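Local coordinates for flagellar hook-associated protein 2 (Helicobacter pylori, PDB 6IWY) that caps the growing tip of the flagellar filament, helping flagellin monomers polymerise there and keeping them from leaking out unassembled, at residues V74-K77 with A78-L82; S352-T355 with L356-K360; N290-A293 with I294-A297. One frame throughout, in Å; residues are numbered along the deposited sequence.

Along the chain the order is contact 1, contact 3, contact 2, yet contacts 1 and 2 are neighbours in space, with centres 14 Å apart. Contact 1 leads from strand 70-76, at the edge of one antiparallel sheet, into helix 82-92; contact 2 leads from helix 349-356 into strand 359-361, at the edge of another. Ile-76 CD1 lies 3.8 Å from Phe-357 CZ, so residues some 280 apart in sequence pack side by side. Contact 3, in helix 292-299, has its centre 30 Å from contact 1 and 34 Å from contact 2. In this fragment of the cap protein, the chain thus leaves the region of contact 1, builds the outlying hook IN motif and returns at contact 2.

Contact 1: V74-K77 with A78-L82; sequences VNIK and AGMTL
Ile-76 and Met-80 set their side chains at about a right angle to each other, with CG2 of Ile-76 3.7 Å from SD of Met-80. The isoleucine presents this branch because its CG2 lies opposite the backbone N, while CG1 stands on the N side (chi1 -58°). In the methionine, CB points toward the strand end and the chain, extended beyond CG (chi2 159°), carries SD up to it. There SD accepts a weak hydrogen bond from the backbone N-H of Lys-77, with N and SD 3.2 Å apart and an angle of 172° at the hydrogen, and comes within 4.3 Å of Lys-77 CB. The aliphatic root of the lysine thus flanks the thioether, while the rest of the chain, bent at chi2, departs from the turn.

What brings the methionine back to the strand is a type II beta turn from Lys-77 to Met-80. It is closed by the hydrogen bond from Met-80 N to Lys-77 O, 3.2 Å long. Gly-79 occupies the third position with positive phi, where a CB would press on the preceding carbonyl oxygen. Within the turn Ala-78 N is hydrogen-bonded to Asp-60 OD1; beyond it, Thr-81 OG1 N-caps the following helix by accepting from Asp-84 N. The two crossed side chains also face that helix: Ile-76 touches Val-85, and Met-80 touches Ser-88.

The turn is therefore a compact link between strand and helix in which Met-80 is held by its backbone N-H on Lys-77 O and, weakly, by its sulfur on Lys-77 N-H. Packing on Ile-76 CG2 and the weak, nearly straight N-H...S bond together suggest that the thioether probably serves both as apolar surface and as a weak acceptor.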
ATOM      1  N   VAL A  74      -5.224  -1.642  -8.799  1.00 56.07           N
ATOM      2  CA  VAL A  74      -5.782  -0.988  -9.961  1.00 57.66           C
ATOM      3  C   VAL A  74      -4.878  -1.329 -11.144  1.00 59.30           C
ATOM      4  O   VAL A  74      -3.660  -1.151 -11.078  1.00 57.97           O
ATOM      5  CB  VAL A  74      -5.780   0.541  -9.804  1.00 56.51           C
ATOM      6  CG1 VAL A  74      -6.839   1.189 -10.687  1.00 56.07           C
ATOM      7  CG2 VAL A  74      -5.971   0.935  -8.334  1.00 55.43           C
ATOM      8  N   ASN A  75      -5.461  -1.871 -12.209  1.00 62.73           N
ATOM      9  CA  ASN A  75      -4.686  -2.222 -13.387  1.00 63.92           C
ATOM     10  C   ASN A  75      -4.541  -0.976 -14.195  1.00 64.26           C
ATOM     11  O   ASN A  75      -5.473  -0.188 -14.283  1.00 66.18           O
ATOM     12  CB  ASN A  75      -5.400  -3.255 -14.205  1.00 66.74           C
ATOM     13  CG  ASN A  75      -5.711  -4.495 -13.414  1.00 68.21           C
ATOM     14  OD1 ASN A  75      -6.860  -4.933 -13.366  1.00 73.43           O
ATOM     15  ND2 ASN A  75      -4.696  -5.085 -12.799  1.00 66.22           N
ATOM     16  N   ILE A  76      -3.372  -0.769 -14.775  1.00 63.53           N
ATOM     17  CA  ILE A  76      -3.150   0.393 -15.618  1.00 63.08           C
ATOM     18  C   ILE A  76      -2.601  -0.108 -16.954  1.00 64.70           C
ATOM     19  O   ILE A  76      -1.706  -0.966 -16.978  1.00 65.02           O
ATOM     20  CB  ILE A  76      -2.202   1.331 -14.922  1.00 60.85           C
ATOM     21  CG1 ILE A  76      -2.792   1.722 -13.551  1.00 58.39           C
ATOM     22  CG2 ILE A  76      -1.930   2.523 -15.794  1.00 61.91           C
ATOM     23  CD1 ILE A  76      -2.355   3.056 -13.042  1.00 54.82           C
ATOM     24  N   LYS A  77      -3.151   0.368 -18.066  1.00 65.62           N
ATOM     25  CA  LYS A  77      -2.758  -0.182 -19.363  1.00 67.21           C
ATOM     26  C   LYS A  77      -1.778   0.759 -20.061  1.00 66.46           C
ATOM     27  O   LYS A  77      -1.807   1.948 -19.846  1.00 65.23           O
ATOM     28  CB  LYS A  77      -3.985  -0.448 -20.265  1.00 70.54           C
ATOM     29  CG  LYS A  77      -5.050  -1.358 -19.669  1.00 70.67           C
ATOM     30  CD  LYS A  77      -4.526  -2.772 -19.479  1.00 70.49           C
ATOM     31  CE  LYS A  77      -5.425  -3.631 -18.610  1.00 69.55           C
ATOM     32  NZ  LYS A  77      -4.751  -4.914 -18.328  1.00 66.77           N
ATOM     33  N   ALA A  78      -0.926   0.207 -20.914  1.00 67.22           N
ATOM     34  CA  ALA A  78      -0.025   1.003 -21.743  1.00 67.78           C
ATOM     35  C   ALA A  78      -0.797   2.069 -22.538  1.00 69.74           C
ATOM     36  O   ALA A  78      -1.784   1.768 -23.212  1.00 72.13           O
ATOM     37  CB  ALA A  78       0.758   0.090 -22.683  1.00 69.29           C
ATOM     38  N   GLY A  79      -0.352   3.314 -22.434  1.00 68.93           N
ATOM     39  CA  GLY A  79      -0.949   4.410 -23.187  1.00 71.42           C
ATOM     40  C   GLY A  79      -2.125   5.127 -22.544  1.00 71.08           C
ATOM     41  O   GLY A  79      -2.622   6.097 -23.099  1.00 72.70           O
ATOM     42  N   MET A  80      -2.578   4.651 -21.388  1.00 69.57           N
ATOM     43  CA  MET A  80      -3.616   5.356 -20.597  1.00 69.39           C
ATOM     44  C   MET A  80      -3.267   6.846 -20.317  1.00 68.35           C
ATOM     45  O   MET A  80      -2.108   7.199 -20.027  1.00 65.98           O
ATOM     46  CB  MET A  80      -3.804   4.648 -19.243  1.00 67.18           C
ATOM     47  CG  MET A  80      -5.206   4.107 -18.959  1.00 69.65           C
ATOM     48  SD  MET A  80      -5.152   2.797 -17.691  1.00 72.76           S
ATOM     49  CE  MET A  80      -6.881   2.369 -17.482  1.00 73.09           C
ATOM     50  N   THR A  81      -4.285   7.701 -20.376  1.00 69.54           N
ATOM     51  CA  THR A  81      -4.148   9.115 -19.987  1.00 68.86           C
ATOM     52  C   THR A  81      -4.356   9.321 -18.492  1.00 65.83           C
ATOM     53  O   THR A  81      -5.043   8.524 -17.832  1.00 65.30           O
ATOM     54  CB  THR A  81      -5.213   9.991 -20.653  1.00 72.10           C
ATOM     55  OG1 THR A  81      -6.475   9.746 -20.010  1.00 73.41           O
ATOM     56  CG2 THR A  81      -5.320   9.704 -22.165  1.00 74.69           C
ATOM     57  N   LEU A  82      -3.785  10.411 -17.969  1.00 64.03           N
ATOM     58  CA  LEU A  82      -3.996  10.845 -16.579  1.00 60.99           C
ATOM     59  C   LEU A  82      -5.474  10.811 -16.221  1.00 61.98           C
ATOM     60  O   LEU A  82      -5.846  10.326 -15.145  1.00 60.61           O
ATOM     61  CB  LEU A  82      -3.461  12.258 -16.374  1.00 60.55           C
ATOM     62  CG  LEU A  82      -3.721  12.929 -15.025  1.00 58.79           C
ATOM     63  CD1 LEU A  82      -3.058  12.150 -13.896  1.00 54.71           C
ATOM     64  CD2 LEU A  82      -3.205  14.369 -15.050  1.00 57.96           C
TER

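Contact 2: S352-T355 with L356-K360; sequences SQNT and LFMSK
Leu-356 N and Phe-357 N donate to Ser-352 O and Gln-353 O, each across 3.0 Å, and these two i+4 bonds close the C-terminal turn of helix 349-356. Phe-357 is the first residue to leave helical backbone angles, so the motif is a helix C-terminus joined to strand 359-361 by the two-residue link Phe-357 and Met-358. Just before its end the helix is kinked, the N atoms of Asn-354 and Thr-355 lacking the i+4 bond to the turn before.

Two groups of side chains gather round this turn. On the buried side, the Phe-357 ring lies by the helix with CE2 3.8 Å from Ser-352 OG, and CB of Leu-356 sits over the centre of one ring face. CD1 of Leu-356 meets Ser-352 CB at 4.1 Å. The serine hydroxyl has its main polar partner elsewhere, in Thr-61 OG1, and the ring also packs on Leu-45, Phe-56 and Leu-63. The end of the helix is thereby joined to strands 42-49 and 61-67 and to the loop at Phe-56 by ring packing and by the Ser-352 to Thr-61 hydrogen bond.

On the other side, Met-358, its chain modelled bent at chi2, turns SD back to within 3.9 Å of Gln-353 NE2, and the two side chains cross at about a right angle. Asn-354 instead runs alongside the methionine, pointing the same way, and its OD1 lies 3.8 Å from Met-358 CE.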
ATOM      1  N   SER A 352       7.786  -0.186 -11.222  1.00 47.40           N
ATOM      2  CA  SER A 352       7.304   1.079 -11.793  1.00 47.98           C
ATOM      3  C   SER A 352       6.928   2.137 -10.771  1.00 47.68           C
ATOM      4  O   SER A 352       6.657   3.303 -11.115  1.00 48.08           O
ATOM      5  CB  SER A 352       6.057   0.815 -12.620  1.00 49.06           C
ATOM      6  OG  SER A 352       5.020   0.402 -11.758  1.00 49.03           O
ATOM      7  N   GLN A 353       6.920   1.765  -9.509  1.00 48.17           N
ATOM      8  CA  GLN A 353       6.693   2.758  -8.461  1.00 48.19           C
ATOM      9  C   GLN A 353       7.521   4.028  -8.584  1.00 48.75           C
ATOM     10  O   GLN A 353       7.003   5.089  -8.349  1.00 48.31           O
ATOM     11  CB  GLN A 353       6.974   2.163  -7.091  1.00 48.20           C
ATOM     12  CG  GLN A 353       6.501   3.049  -5.933  1.00 48.41           C
ATOM     13  CD  GLN A 353       7.604   3.859  -5.287  1.00 49.19           C
ATOM     14  OE1 GLN A 353       8.795   3.485  -5.333  1.00 50.73           O
ATOM     15  NE2 GLN A 353       7.214   4.952  -4.625  1.00 48.91           N
ATOM     16  N   ASN A 354       8.802   3.911  -8.905  1.00 51.10           N
ATOM     17  CA  ASN A 354       9.738   5.055  -8.806  1.00 52.73           C
ATOM     18  C   ASN A 354       9.479   6.159  -9.848  1.00 53.06           C
ATOM     19  O   ASN A 354       9.771   7.315  -9.623  1.00 52.32           O
ATOM     20  CB  ASN A 354      11.204   4.582  -8.907  1.00 54.44           C
ATOM     21  CG  ASN A 354      12.156   5.500  -8.149  1.00 59.14           C
ATOM     22  OD1 ASN A 354      11.973   5.710  -6.946  1.00 64.83           O
ATOM     23  ND2 ASN A 354      13.161   6.070  -8.842  1.00 62.11           N
ATOM     24  N   THR A 355       8.904   5.772 -10.977  1.00 54.39           N
ATOM     25  CA  THR A 355       8.687   6.667 -12.101  1.00 55.49           C
ATOM     26  C   THR A 355       7.214   7.071 -12.135  1.00 54.55           C
ATOM     27  O   THR A 355       6.885   8.246 -12.149  1.00 55.14           O
ATOM     28  CB  THR A 355       9.047   5.937 -13.398  1.00 57.38           C
ATOM     29  OG1 THR A 355       9.484   4.608 -13.082  1.00 59.22           O
ATOM     30  CG2 THR A 355      10.141   6.644 -14.127  1.00 59.62           C
ATOM     31  N   LEU A 356       6.324   6.090 -12.098  1.00 54.04           N
ATOM     32  CA  LEU A 356       4.896   6.351 -12.218  1.00 53.56           C
ATOM     33  C   LEU A 356       4.189   6.775 -10.949  1.00 52.83           C
ATOM     34  O   LEU A 356       3.205   7.502 -11.051  1.00 53.42           O
ATOM     35  CB  LEU A 356       4.164   5.128 -12.774  1.00 53.86           C
ATOM     36  CG  LEU A 356       4.608   4.676 -14.173  1.00 54.27           C
ATOM     37  CD1 LEU A 356       3.762   3.483 -14.652  1.00 52.40           C
ATOM     38  CD2 LEU A 356       4.549   5.847 -15.160  1.00 51.19           C
ATOM     39  N   PHE A 357       4.654   6.342  -9.770  1.00 52.17           N
ATOM     40  CA  PHE A 357       3.821   6.426  -8.559  1.00 51.38           C
ATOM     41  C   PHE A 357       4.410   7.034  -7.309  1.00 51.59           C
ATOM     42  O   PHE A 357       4.132   6.593  -6.217  1.00 51.16           O
ATOM     43  CB  PHE A 357       3.318   5.027  -8.173  1.00 51.53           C
ATOM     44  CG  PHE A 357       2.496   4.357  -9.212  1.00 50.87           C
ATOM     45  CD1 PHE A 357       1.424   5.001  -9.791  1.00 50.48           C
ATOM     46  CD2 PHE A 357       2.775   3.062  -9.582  1.00 51.41           C
ATOM     47  CE1 PHE A 357       0.647   4.369 -10.728  1.00 52.33           C
ATOM     48  CE2 PHE A 357       2.016   2.433 -10.528  1.00 53.09           C
ATOM     49  CZ  PHE A 357       0.939   3.089 -11.105  1.00 52.78           C
ATOM     50  N   MET A 358       5.202   8.071  -7.420  1.00 54.13           N
ATOM     51  CA  MET A 358       5.533   8.832  -6.221  1.00 54.67           C
ATOM     52  C   MET A 358       4.234   9.186  -5.495  1.00 54.05           C
ATOM     53  O   MET A 358       3.221   9.526  -6.134  1.00 55.05           O
ATOM     54  CB  MET A 358       6.313  10.087  -6.581  1.00 55.89           C
ATOM     55  CG  MET A 358       7.855   9.968  -6.381  1.00 61.25           C
ATOM     56  SD  MET A 358       8.615   8.337  -5.947  1.00 69.28           S
ATOM     57  CE  MET A 358      10.324   8.871  -5.674  1.00 70.75           C
ATOM     58  N   SER A 359       4.237   9.061  -4.173  1.00 52.90           N
ATOM     59  CA  SER A 359       3.103   9.502  -3.389  1.00 52.34           C
ATOM     60  C   SER A 359       3.562  10.444  -2.304  1.00 51.56           C
ATOM     61  O   SER A 359       4.644  10.277  -1.766  1.00 51.94           O
ATOM     62  CB  SER A 359       2.421   8.316  -2.763  1.00 52.43           C
ATOM     63  OG  SER A 359       3.307   7.629  -1.867  1.00 55.83           O
ATOM     64  N   LYS A 360       2.734  11.435  -1.998  1.00 50.93           N
ATOM     65  CA  LYS A 360       2.897  12.290  -0.814  1.00 50.13           C
ATOM     66  C   LYS A 360       1.531  12.464  -0.149  1.00 49.08           C
ATOM     67  O   LYS A 360       0.568  12.783  -0.819  1.00 49.28           O
ATOM     68  CB  LYS A 360       3.455  13.659  -1.227  1.00 50.83           C
ATOM     69  CG  LYS A 360       3.583  14.717  -0.110  1.00 50.96           C
ATOM     70  CD  LYS A 360       4.587  15.813  -0.472  1.00 52.43           C
ATOM     71  CE  LYS A 360       3.978  17.086  -1.085  1.00 54.13           C
ATOM     72  NZ  LYS A 360       3.908  18.248  -0.114  1.00 55.17           N
TER

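Contact 3: N290-A293 with I294-A297; sequences NTDA and IIQA
Ile-294 begins the second segment with its CB 4.0 Å from Thr-291 O, while its side chain extends beyond the helix, part of the flagellin hook IN motif, to touch Ile-259 and Leu-339 in nearby loops. Thr-291 also touches Ile-259, so Ile-259 meets both.

Ile-295 comes next and lies alongside Thr-291, pointing the same way. With CG1 on the side of its own backbone N (chi1 -78°), the ethyl branch is carried back against the threonine, where CD1 lies 3.4 Å from Thr-291 O and 3.8 Å from Thr-291 OG1. The backbone repeats this pairing: Ile-295 N bonds to Thr-291 O over 3.2 Å.

Gln-296 follows with a straighter bond, N to Asp-292 O at 3.1 Å with an angle of 167° at the hydrogen. Its CG lies 3.4 Å from the same oxygen, and the chain then extends outward.

Ala-297 completes the set, its N 3.0 Å from Ala-293 O and its methyl resting against Leu-275.

Three successive i+4 bonds thus carry the chain from Thr-291 into helix 292-299. Ile-294 and Ala-297 meet apolar loop residues, while Asp-292 and Gln-296 are exposed. The carboxylate of Asp-292, near the N-terminal end, would probably interact favourably with the helix dipole.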
ATOM      1  N   ASN A 290      -2.255 -28.609 -20.884  1.00 79.16           N
ATOM      2  CA  ASN A 290      -0.949 -28.254 -21.468  1.00 76.30           C
ATOM      3  C   ASN A 290      -0.709 -26.724 -21.822  1.00 69.88           C
ATOM      4  O   ASN A 290      -0.167 -26.347 -22.870  1.00 69.36           O
ATOM      5  CB  ASN A 290      -0.629 -29.145 -22.654  1.00 81.60           C
ATOM      6  N   THR A 291      -1.123 -25.867 -20.893  1.00 65.45           N
ATOM      7  CA  THR A 291      -0.409 -24.688 -20.574  1.00 58.40           C
ATOM      8  C   THR A 291       0.831 -25.153 -19.738  1.00 58.39           C
ATOM      9  O   THR A 291       1.675 -24.320 -19.343  1.00 53.39           O
ATOM     10  CB  THR A 291      -1.258 -23.731 -19.678  1.00 56.57           C
ATOM     11  OG1 THR A 291      -0.958 -23.969 -18.291  1.00 55.38           O
ATOM     12  CG2 THR A 291      -2.770 -23.842 -19.932  1.00 56.97           C
ATOM     13  N   ASP A 292       0.893 -26.461 -19.420  1.00 62.73           N
ATOM     14  CA  ASP A 292       2.071 -27.102 -18.789  1.00 63.86           C
ATOM     15  C   ASP A 292       3.319 -27.081 -19.669  1.00 63.41           C
ATOM     16  O   ASP A 292       4.420 -26.836 -19.184  1.00 62.87           O
ATOM     17  CB  ASP A 292       1.794 -28.572 -18.398  1.00 70.27           C
ATOM     18  CG  ASP A 292       0.830 -28.715 -17.218  1.00 71.55           C
ATOM     19  OD1 ASP A 292       0.690 -27.758 -16.412  1.00 67.59           O
ATOM     20  OD2 ASP A 292       0.205 -29.796 -17.103  1.00 74.79           O
ATOM     21  N   ALA A 293       3.166 -27.374 -20.947  1.00 65.33           N
ATOM     22  CA  ALA A 293       4.322 -27.386 -21.837  1.00 66.27           C
ATOM     23  C   ALA A 293       5.001 -26.009 -21.846  1.00 60.26           C
ATOM     24  O   ALA A 293       6.220 -25.903 -21.730  1.00 60.50           O
ATOM     25  CB  ALA A 293       3.910 -27.819 -23.252  1.00 70.07           C
ATOM     26  N   ILE A 294       4.189 -24.967 -21.962  1.00 55.87           N
ATOM     27  CA  ILE A 294       4.667 -23.589 -22.038  1.00 51.31           C
ATOM     28  C   ILE A 294       5.313 -23.215 -20.707  1.00 49.03           C
ATOM     29  O   ILE A 294       6.296 -22.484 -20.675  1.00 48.53           O
ATOM     30  CB  ILE A 294       3.519 -22.591 -22.412  1.00 47.86           C
ATOM     31  CG1 ILE A 294       3.098 -22.811 -23.878  1.00 50.29           C
ATOM     32  CG2 ILE A 294       3.957 -21.148 -22.232  1.00 44.72           C
ATOM     33  CD1 ILE A 294       1.689 -22.238 -24.287  1.00 46.64           C
ATOM     34  N   ILE A 295       4.774 -23.729 -19.607  1.00 48.64           N
ATOM     35  CA  ILE A 295       5.312 -23.400 -18.314  1.00 46.34           C
ATOM     36  C   ILE A 295       6.765 -23.901 -18.239  1.00 49.13           C
ATOM     37  O   ILE A 295       7.689 -23.134 -17.900  1.00 47.36           O
ATOM     38  CB  ILE A 295       4.418 -23.939 -17.198  1.00 47.39           C
ATOM     39  CG1 ILE A 295       3.201 -23.008 -17.031  1.00 43.51           C
ATOM     40  CG2 ILE A 295       5.216 -24.068 -15.848  1.00 47.34           C
ATOM     41  CD1 ILE A 295       2.095 -23.553 -16.054  1.00 45.21           C
ATOM     42  N   GLN A 296       6.965 -25.168 -18.603  1.00 53.56           N
ATOM     43  CA  GLN A 296       8.297 -25.794 -18.534  1.00 57.36           C
ATOM     44  C   GLN A 296       9.248 -25.041 -19.464  1.00 57.08           C
ATOM     45  O   GLN A 296      10.442 -24.898 -19.184  1.00 58.63           O
ATOM     46  CB  GLN A 296       8.269 -27.287 -18.945  1.00 63.40           C
ATOM     47  CG  GLN A 296       7.357 -28.230 -18.151  1.00 66.44           C
ATOM     48  CD  GLN A 296       7.572 -29.725 -18.506  1.00 76.81           C
ATOM     49  OE1 GLN A 296       8.215 -30.082 -19.513  1.00 80.03           O
ATOM     50  NE2 GLN A 296       7.033 -30.604 -17.663  1.00 81.93           N
ATOM     51  N   ALA A 297       8.709 -24.572 -20.583  1.00 55.81           N
ATOM     52  CA  ALA A 297       9.503 -23.824 -21.547  1.00 56.10           C
ATOM     53  C   ALA A 297       9.978 -22.549 -20.880  1.00 52.05           C
ATOM     54  O   ALA A 297      11.145 -22.190 -20.961  1.00 54.17           O
ATOM     55  CB  ALA A 297       8.676 -23.511 -22.808  1.00 55.56           C
TER